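Local atomic coordinates of DUF1285 domain-containing protein (Shewanella baltica, PDB entry 2RA9), a protein that is of unknown function but adopts a fold with repeated structural motifs and may take part in signal transduction. Residues Phe27-Leu32 with Val72-Ala77; Lys45-Phe50 with Thr97-Leu102; Leu79-Phe84 with Leu93-Ser98. One frame throughout, in Å; residues are numbered along the deposited sequence.

Contact 1: residues Phe27-Leu32 with Val72-Ala77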
loop_
_atom_site.group_PDB
_atom_site.type_symbol
_atom_site.label_atom_id
_atom_site.label_comp_id
_atom_site.label_asym_id
_atom_site.label_seq_id
_atom_site.Cartn_x
_atom_site.Cartn_y
_atom_site.Cartn_z
ATOM N N PHE A 27 1.795 2.832 16.423
ATOM C CA PHE A 27 2.436 2.666 15.124
ATOM C C PHE A 27 1.960 3.796 14.233
ATOM O O PHE A 27 0.767 4.141 14.212
ATOM C CB PHE A 27 2.023 1.334 14.479
ATOM C CG PHE A 27 2.560 0.110 15.189
ATOM C CD1 PHE A 27 1.892 -0.441 16.267
ATOM C CD2 PHE A 27 3.715 -0.508 14.756
ATOM C CE1 PHE A 27 2.400 -1.551 16.938
ATOM C CE2 PHE A 27 4.230 -1.635 15.397
ATOM C CZ PHE A 27 3.579 -2.171 16.478
ATOM N N ASP A 28 2.909 4.357 13.475
ATOM C CA ASP A 28 2.646 5.465 12.569
ATOM C C ASP A 28 3.276 5.156 11.212
ATOM O O ASP A 28 4.414 4.679 11.176
ATOM C CB ASP A 28 3.253 6.775 13.118
ATOM C CG ASP A 28 2.551 7.296 14.367
ATOM O OD1 ASP A 28 1.398 7.741 14.249
ATOM O OD2 ASP A 28 3.120 7.244 15.470
ATOM N N ILE A 29 2.556 5.438 10.113
ATOM C CA ILE A 29 3.070 5.346 8.759
ATOM C C ILE A 29 2.985 6.732 8.146
ATOM O O ILE A 29 1.915 7.329 8.080
ATOM C CB ILE A 29 2.299 4.339 7.896
ATOM C CG1 ILE A 29 2.207 2.996 8.602
ATOM C CG2 ILE A 29 2.978 4.165 6.535
ATOM C CD1 ILE A 29 1.419 1.941 7.863
ATOM N N ASN A 30 4.123 7.281 7.750
ATOM C CA ASN A 30 4.129 8.636 7.157
ATOM C C ASN A 30 3.785 8.592 5.682
ATOM O O ASN A 30 3.529 7.517 5.110
ATOM C CB ASN A 30 5.441 9.385 7.438
ATOM C CG ASN A 30 6.634 8.867 6.673
ATOM O OD1 ASN A 30 6.525 8.123 5.691
ATOM N ND2 ASN A 30 7.813 9.305 7.126
ATOM N N ALA A 31 3.707 9.779 5.073
ATOM C CA ALA A 31 3.199 9.912 3.714
ATOM C C ALA A 31 4.082 9.184 2.706
ATOM O O ALA A 31 3.599 8.774 1.630
ATOM C CB ALA A 31 3.047 11.392 3.362
ATOM N N LEU A 32 5.358 9.006 3.044
ATOM C CA LEU A 32 6.287 8.284 2.182
ATOM C C LEU A 32 6.283 6.773 2.432
ATOM O O LEU A 32 6.941 6.018 1.729
ATOM C CB LEU A 32 7.697 8.884 2.291
ATOM C CG LEU A 32 7.981 9.882 1.155
ATOM C CD1 LEU A 32 9.086 10.867 1.509
ATOM C CD2 LEU A 32 8.322 9.087 -0.104
ATOM N N VAL A 72 -3.155 1.692 14.070
ATOM C CA VAL A 72 -2.044 2.290 13.315
ATOM C C VAL A 72 -2.539 3.601 12.742
ATOM O O VAL A 72 -3.628 3.667 12.165
ATOM C CB VAL A 72 -1.609 1.373 12.163
ATOM C CG1 VAL A 72 -0.422 1.969 11.355
ATOM C CG2 VAL A 72 -1.272 -0.037 12.692
ATOM N N GLN A 73 -1.744 4.671 12.902
ATOM C CA GLN A 73 -2.063 5.971 12.263
ATOM C C GLN A 73 -1.365 6.020 10.903
ATOM O O GLN A 73 -0.190 5.672 10.802
ATOM C CB GLN A 73 -1.599 7.144 13.138
ATOM C CG GLN A 73 -2.116 8.495 12.659
ATOM C CD GLN A 73 -3.670 8.623 12.818
ATOM O OE1 GLN A 73 -4.339 7.773 13.446
ATOM N NE2 GLN A 73 -4.230 9.695 12.259
ATOM N N VAL A 74 -2.090 6.438 9.875
ATOM C CA VAL A 74 -1.601 6.431 8.503
ATOM C C VAL A 74 -1.813 7.843 7.933
ATOM O O VAL A 74 -2.929 8.351 7.906
ATOM C CB VAL A 74 -2.354 5.346 7.666
ATOM C CG1 VAL A 74 -1.936 5.410 6.209
ATOM C CG2 VAL A 74 -2.112 3.966 8.216
ATOM N N GLU A 75 -0.738 8.497 7.520
ATOM C CA GLU A 75 -0.814 9.864 7.035
ATOM C C GLU A 75 -1.532 9.971 5.703
ATOM O O GLU A 75 -2.325 10.896 5.506
ATOM C CB GLU A 75 0.597 10.471 6.898
ATOM C CG GLU A 75 0.583 11.937 6.390
ATOM C CD GLU A 75 1.945 12.621 6.343
ATOM O OE1 GLU A 75 2.997 12.060 6.765
ATOM O OE2 GLU A 75 1.955 13.779 5.863
ATOM N N ASP A 76 -1.239 9.043 4.792
ATOM C CA ASP A 76 -1.725 9.088 3.417
ATOM C C ASP A 76 -2.198 7.677 3.057
ATOM O O ASP A 76 -3.299 7.312 3.442
ATOM C CB ASP A 76 -0.628 9.630 2.492
ATOM C CG ASP A 76 -1.115 9.928 1.107
ATOM O OD1 ASP A 76 -2.282 9.605 0.756
ATOM O OD2 ASP A 76 -0.297 10.510 0.356
ATOM N N ALA A 77 -1.358 6.867 2.405
ATOM C CA ALA A 77 -1.653 5.465 2.147
ATOM C C ALA A 77 -0.711 4.584 2.986
ATOM O O ALA A 77 0.420 4.978 3.331
ATOM C CB ALA A 77 -1.434 5.139 0.702
HETATM O O HOH W 1 0.834 7.095 4.975
HETATM O O HOH W 2 1.435 7.015 1.412
#
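Glu75, just past the end of its strand, reaches over to the backbone of Ala31. Its CB lies 3.6 Å from the carbonyl O of Ile29, and CG passes the methyl of Ala31. With CG anti to the backbone N (chi1 -180°) and the chain extended beyond it, the carboxylate carbon CD is brought to 3.4 Å from Ala31 CB. At the tip OE1 accepts a hydrogen bond from Ala31 N (2.9 Å), the donor standing well above the carboxylate plane, while OE2 lies beside the same methyl. A long acidic side chain can span this distance, and alanine is small enough to fit beneath it. Upstream, strands 27-29 and 72-74 run parallel: Gln73 N bonds to Phe27 O, Ile29 N to Gln73 O (2.8 Å) and Glu75 N to Ile29 O (3.0 Å). Branched residues suit the face where Ile29 CD1 meets Val72 CG1 and, at 4.1 Å, Val74 CG2. Past the strands water takes over: one molecule accepts from Asp76 N and sits near Asn30 O and Ala77 O, and another links Ala77 N to Ala31 O. Asp76 itself turns to Tyr119 and Lys129. In the six-stranded sheet, strand 35-37 flanks 27-29, strand 60-64 flanks 69-74, and Phe27 stacks on Tyr37 while meeting Phe50 of helix 44-51 edge-to-face.

Contact 2: residues Lys45-Phe50 with Thr97-Leu102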
loop_
_atom_site.group_PDB
_atom_site.type_symbol
_atom_site.label_atom_id
_atom_site.label_comp_id
_atom_site.label_asym_id
_atom_site.label_seq_id
_atom_site.Cartn_x
_atom_site.Cartn_y
_atom_site.Cartn_z
ATOM N N LYS A 45 12.219 -4.537 7.119
ATOM C CA LYS A 45 11.786 -5.918 7.344
ATOM C C LYS A 45 10.819 -5.994 8.522
ATOM O O LYS A 45 9.970 -6.842 8.529
ATOM C CB LYS A 45 12.941 -6.907 7.536
ATOM C CG LYS A 45 13.782 -6.714 8.743
ATOM C CD LYS A 45 14.966 -7.715 8.702
ATOM C CE LYS A 45 15.743 -7.720 9.981
ATOM N NZ LYS A 45 16.985 -8.555 9.896
ATOM N N PHE A 46 10.967 -5.103 9.515
ATOM C CA PHE A 46 9.988 -5.037 10.579
ATOM C C PHE A 46 8.688 -4.435 10.129
ATOM O O PHE A 46 7.640 -4.930 10.507
ATOM C CB PHE A 46 10.559 -4.361 11.830
ATOM C CG PHE A 46 11.503 -5.248 12.566
ATOM C CD1 PHE A 46 11.018 -6.160 13.464
ATOM C CD2 PHE A 46 12.845 -5.234 12.280
ATOM C CE1 PHE A 46 11.854 -7.031 14.111
ATOM C CE2 PHE A 46 13.713 -6.121 12.926
ATOM C CZ PHE A 46 13.235 -7.009 13.816
ATOM N N ALA A 47 8.730 -3.374 9.306
ATOM C CA ALA A 47 7.520 -2.852 8.708
ATOM C C ALA A 47 6.819 -3.954 7.900
ATOM O O ALA A 47 5.588 -4.072 7.943
ATOM C CB ALA A 47 7.842 -1.688 7.826
ATOM N N LYS A 48 7.585 -4.759 7.158
ATOM C CA LYS A 48 6.995 -5.840 6.340
ATOM C C LYS A 48 6.326 -6.908 7.243
ATOM O O LYS A 48 5.231 -7.369 6.958
ATOM C CB LYS A 48 8.095 -6.464 5.469
ATOM C CG LYS A 48 7.671 -7.604 4.622
ATOM C CD LYS A 48 8.781 -8.023 3.674
ATOM C CE LYS A 48 8.322 -9.146 2.772
ATOM N NZ LYS A 48 9.266 -9.314 1.620
ATOM N N LEU A 49 6.970 -7.261 8.349
ATOM C CA LEU A 49 6.368 -8.171 9.331
ATOM C C LEU A 49 5.032 -7.629 9.823
ATOM O O LEU A 49 3.995 -8.312 9.800
ATOM C CB LEU A 49 7.301 -8.370 10.531
ATOM C CG LEU A 49 6.901 -9.380 11.585
ATOM C CD1 LEU A 49 7.086 -10.822 11.094
ATOM C CD2 LEU A 49 7.672 -9.190 12.876
ATOM N N PHE A 50 5.016 -6.387 10.271
ATOM C CA PHE A 50 3.733 -5.840 10.754
ATOM C C PHE A 50 2.712 -5.643 9.612
ATOM O O PHE A 50 1.509 -5.764 9.833
ATOM C CB PHE A 50 3.942 -4.539 11.546
ATOM C CG PHE A 50 4.693 -4.733 12.832
ATOM C CD1 PHE A 50 4.184 -5.506 13.836
ATOM C CD2 PHE A 50 5.937 -4.144 13.013
ATOM C CE1 PHE A 50 4.902 -5.698 15.018
ATOM C CE2 PHE A 50 6.669 -4.346 14.200
ATOM C CZ PHE A 50 6.146 -5.135 15.171
ATOM N N THR A 97 6.381 -2.834 -2.913
ATOM C CA THR A 97 6.308 -1.611 -2.142
ATOM C C THR A 97 7.675 -1.236 -1.543
ATOM O O THR A 97 8.631 -2.031 -1.520
ATOM C CB THR A 97 5.290 -1.735 -1.006
ATOM O OG1 THR A 97 5.789 -2.653 -0.044
ATOM C CG2 THR A 97 3.944 -2.194 -1.525
ATOM N N SER A 98 7.760 -0.053 -0.958
ATOM C CA SER A 98 9.023 0.438 -0.407
ATOM C C SER A 98 9.519 -0.344 0.793
ATOM O O SER A 98 10.697 -0.299 1.102
ATOM C CB SER A 98 8.890 1.888 -0.004
ATOM O OG SER A 98 7.963 2.056 1.065
ATOM N N ILE A 99 8.617 -1.042 1.484
ATOM C CA ILE A 99 8.984 -1.925 2.609
ATOM C C ILE A 99 9.163 -3.409 2.183
ATOM O O ILE A 99 9.421 -4.282 3.000
ATOM C CB ILE A 99 8.010 -1.800 3.770
ATOM C CG1 ILE A 99 6.609 -2.246 3.394
ATOM C CG2 ILE A 99 8.077 -0.372 4.338
ATOM C CD1 ILE A 99 5.659 -2.489 4.581
ATOM N N GLY A 100 9.064 -3.668 0.884
ATOM C CA GLY A 100 9.333 -4.982 0.346
ATOM C C GLY A 100 8.150 -5.923 0.301
ATOM O O GLY A 100 8.364 -7.109 0.109
ATOM N N THR A 101 6.906 -5.421 0.390
ATOM C CA THR A 101 5.750 -6.302 0.255
ATOM C C THR A 101 5.408 -6.475 -1.212
ATOM O O THR A 101 5.689 -5.588 -2.024
ATOM C CB THR A 101 4.508 -5.819 1.057
ATOM O OG1 THR A 101 4.089 -4.521 0.641
ATOM C CG2 THR A 101 4.794 -5.767 2.559
ATOM N N LEU A 102 4.832 -7.637 -1.540
ATOM C CA LEU A 102 4.436 -7.996 -2.882
ATOM C C LEU A 102 2.943 -8.288 -2.916
ATOM O O LEU A 102 2.420 -8.999 -2.057
ATOM C CB LEU A 102 5.189 -9.261 -3.291
ATOM C CG LEU A 102 4.912 -9.851 -4.676
ATOM C CD1 LEU A 102 5.290 -8.909 -5.790
ATOM C CD2 LEU A 102 5.636 -11.235 -4.809
#
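Ala47 turns its methyl from the helix toward Ile99, CB meeting Ile99 CG2 at 3.7 Å. The other branch of the isoleucine ends against the helix backbone, with CD1 3.7 Å from Ala47 O. Both contacts follow from the first torsion of Ile99: CG1 sits between the backbone N and the carbonyl carbon (chi1 64°), and this directs the two branches to different parts of one helical residue. A small residue on the helix lets the bulkier one come close, and Trp35 also packs on both of them. Ile99 is carried toward the helix by a tight turn. Thr97 to Gly100 form a type I turn, closed by Gly100 N to Thr97 O (2.9 Å), and with Thr97 N bonded to Thr101 O this makes the type I turn with G1 bulge that links strands 93-97 and 102-106. Gly100 has a positive phi (89°), where a CB would jam against the preceding carbonyl O. One residue further along the helix, Lys48 runs fully extended across the turn. Its CB passes Ile99 O at 3.6 Å, CG lies alongside Thr101 CG2 (4.0 Å), and NZ donates to Gly100 O (2.8 Å) from above the carbonyl plane. The methylenes thus pack while the charged end stays toward the protein surface. Thr101 OG1 and Thr97 OG1 are hydrogen-bonded to each other, 2.6 Å apart, and either could donate.

Contact 3: residues Leu79-Phe84 with Leu93-Ser98. With EDO (1,2-ethanediol), chain D.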
loop_
_atom_site.group_PDB
_atom_site.type_symbol
_atom_site.label_atom_id
_atom_site.label_comp_id
_atom_site.label_asym_id
_atom_site.label_seq_id
_atom_site.Cartn_x
_atom_site.Cartn_y
_atom_site.Cartn_z
ATOM N N LEU A 79 0.905 1.967 2.187
ATOM C CA LEU A 79 1.961 1.362 1.410
ATOM C C LEU A 79 2.298 2.276 0.237
ATOM O O LEU A 79 1.417 2.901 -0.335
ATOM C CB LEU A 79 1.509 0.007 0.897
ATOM C CG LEU A 79 1.358 -1.077 1.977
ATOM C CD1 LEU A 79 0.571 -2.221 1.508
ATOM C CD2 LEU A 79 2.729 -1.511 2.524
ATOM N N LEU A 80 3.590 2.363 -0.095
ATOM C CA LEU A 80 4.064 3.107 -1.250
ATOM C C LEU A 80 4.556 2.088 -2.299
ATOM O O LEU A 80 5.537 1.354 -2.080
ATOM C CB LEU A 80 5.237 4.005 -0.841
ATOM C CG LEU A 80 5.699 4.968 -1.955
ATOM C CD1 LEU A 80 4.757 6.138 -2.059
ATOM C CD2 LEU A 80 7.138 5.411 -1.724
ATOM N N ILE A 81 3.893 2.083 -3.438
ATOM C CA ILE A 81 4.233 1.216 -4.549
ATOM C C ILE A 81 5.439 1.776 -5.304
ATOM O O ILE A 81 5.435 2.910 -5.759
ATOM C CB ILE A 81 3.052 1.031 -5.486
ATOM C CG1 ILE A 81 1.956 0.201 -4.789
ATOM C CG2 ILE A 81 3.519 0.360 -6.815
ATOM C CD1 ILE A 81 0.579 0.165 -5.476
ATOM N N VAL A 82 6.483 0.976 -5.460
ATOM C CA VAL A 82 7.725 1.442 -6.093
ATOM C C VAL A 82 8.036 0.667 -7.386
ATOM O O VAL A 82 8.888 1.100 -8.167
ATOM C CB VAL A 82 8.896 1.419 -5.125
ATOM C CG1 VAL A 82 8.612 2.332 -3.954
ATOM C CG2 VAL A 82 9.298 -0.017 -4.627
ATOM N N ASP A 83 7.352 -0.449 -7.633
ATOM C CA ASP A 83 7.570 -1.251 -8.849
ATOM C C ASP A 83 6.323 -2.031 -9.168
ATOM O O ASP A 83 5.464 -2.258 -8.298
ATOM C CB ASP A 83 8.774 -2.191 -8.635
ATOM C CG ASP A 83 9.463 -2.610 -9.919
ATOM O OD1 ASP A 83 9.073 -2.171 -11.013
ATOM O OD2 ASP A 83 10.415 -3.412 -9.805
ATOM N N PHE A 84 6.210 -2.452 -10.419
ATOM C CA PHE A 84 5.073 -3.201 -10.881
ATOM C C PHE A 84 5.453 -3.938 -12.170
ATOM O O PHE A 84 6.398 -3.532 -12.868
ATOM C CB PHE A 84 3.837 -2.299 -11.087
ATOM C CG PHE A 84 4.030 -1.270 -12.175
ATOM C CD1 PHE A 84 3.845 -1.619 -13.491
ATOM C CD2 PHE A 84 4.426 0.028 -11.886
ATOM C CE1 PHE A 84 4.077 -0.710 -14.522
ATOM C CE2 PHE A 84 4.646 0.935 -12.935
ATOM C CZ PHE A 84 4.464 0.505 -14.255
ATOM N N LEU A 93 -1.790 -6.652 -12.477
ATOM C CA LEU A 93 -0.434 -6.297 -12.106
ATOM C C LEU A 93 -0.010 -7.007 -10.831
ATOM O O LEU A 93 -0.832 -7.261 -9.941
ATOM C CB LEU A 93 -0.317 -4.810 -11.848
ATOM C CG LEU A 93 -0.502 -3.805 -12.959
ATOM C CD1 LEU A 93 -0.387 -2.380 -12.336
ATOM C CD2 LEU A 93 0.532 -4.015 -13.978
ATOM N N ASN A 94 1.280 -7.289 -10.772
ATOM C CA ASN A 94 1.979 -7.536 -9.517
ATOM C C ASN A 94 2.642 -6.224 -9.150
ATOM O O ASN A 94 3.257 -5.583 -10.016
ATOM C CB ASN A 94 3.064 -8.598 -9.680
ATOM C CG ASN A 94 2.495 -9.968 -9.998
ATOM O OD1 ASN A 94 1.490 -10.386 -9.433
ATOM N ND2 ASN A 94 3.137 -10.670 -10.936
ATOM N N VAL A 95 2.524 -5.797 -7.885
ATOM C CA VAL A 95 3.230 -4.594 -7.409
ATOM C C VAL A 95 4.046 -4.907 -6.203
ATOM O O VAL A 95 3.708 -5.831 -5.437
ATOM C CB VAL A 95 2.300 -3.392 -7.134
ATOM C CG1 VAL A 95 1.342 -3.167 -8.346
ATOM C CG2 VAL A 95 1.472 -3.584 -5.808
ATOM N N SER A 96 5.104 -4.136 -6.020
ATOM C CA SER A 96 5.892 -4.232 -4.810
ATOM C C SER A 96 6.071 -2.854 -4.198
ATOM O O SER A 96 5.908 -1.828 -4.867
ATOM C CB SER A 96 7.218 -4.935 -5.072
ATOM O OG SER A 96 8.048 -4.154 -5.873
ATOM N N THR A 97 6.381 -2.834 -2.913
ATOM C CA THR A 97 6.308 -1.611 -2.142
ATOM C C THR A 97 7.675 -1.236 -1.543
ATOM O O THR A 97 8.631 -2.031 -1.520
ATOM C CB THR A 97 5.290 -1.735 -1.006
ATOM O OG1 THR A 97 5.789 -2.653 -0.044
ATOM C CG2 THR A 97 3.944 -2.194 -1.525
ATOM N N SER A 98 7.760 -0.053 -0.958
ATOM C CA SER A 98 9.023 0.438 -0.407
ATOM C C SER A 98 9.519 -0.344 0.793
ATOM O O SER A 98 10.697 -0.299 1.102
ATOM C CB SER A 98 8.890 1.888 -0.004
ATOM O OG SER A 98 7.963 2.056 1.065
HETATM C C1 EDO D . 8.327 0.668 -12.118
HETATM O O1 EDO D . 8.756 1.971 -12.507
HETATM C C2 EDO D . 8.183 -0.222 -13.337
HETATM O O2 EDO D . 9.468 -0.696 -13.739
HETATM O O HOH W 3 5.495 0.833 1.528
#
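Ser96 O receives two amides from strand 79-84: Val82 N at 2.9 Å, in the carbonyl plane, and Asp83 N in a weak bond of 3.4 Å. Two residues facing one is the classic beta bulge, shifting the antiparallel register between the Ile81-Thr97 and Asp83-Ser96 pairs. Ser96 N returns a bond to Asp83 O (3.0 Å) within the bulge, and before it along strand 79-84 Ser98 N bonds to Leu80 O. A water accepts from Leu80 N and donates to Ser98 OG. Serine suits the last position, since its short hydroxyl stays close to the backbone. Asp83 OD1 accepts from Phe84 N and, weakly, from an ethanediol molecule, probably of crystallisation origin. Phe84 and Val95 lie on the face opposite Asp83 and Ser96. Val95 divides its methyls, CG2 meeting Ile81 CD1 (3.9 Å) and CG1 meeting Phe84 CB (3.8 Å). With CG between the backbone N and the carbonyl carbon (chi1 64°), the Phe84 ring lies beside Leu93, CD1 to CD2 4.1 Å, and ethanediol C2 rests over one of its faces. An alanine here would still touch Val95 through CB but would probably leave Leu93 CD2 without its aromatic neighbour and open a gap toward helix 135-141, which packs on the ring through Asn137, Phe138 and Glu141. Within the second sheet strand 79-86 is paired on its other side with 127-130, and 93-97 with 102-106.

Contacts 1 and 3 lie in different six-stranded sheets of matching strand order, at the first strand of each. Contact 1 pairs it in parallel with the last strand in sequence, contact 3 antiparallel with its hairpin partner. Both rest on backbone bonds with apolar side chains beside them, aliphatic in contact 1 and partly aromatic in contact 3, though contact 1 ends in water and a carboxylate and contact 3 is interrupted by a bulge. Contact 2, smaller and without strand pairing, joins helix 44-51 to the turn between strands 93-97 and 102-106 by packing and one lysine bond. It shares Thr97 and Ser98 with contact 3. All three are partly buried, contact 3 being nearest the centre of the chain.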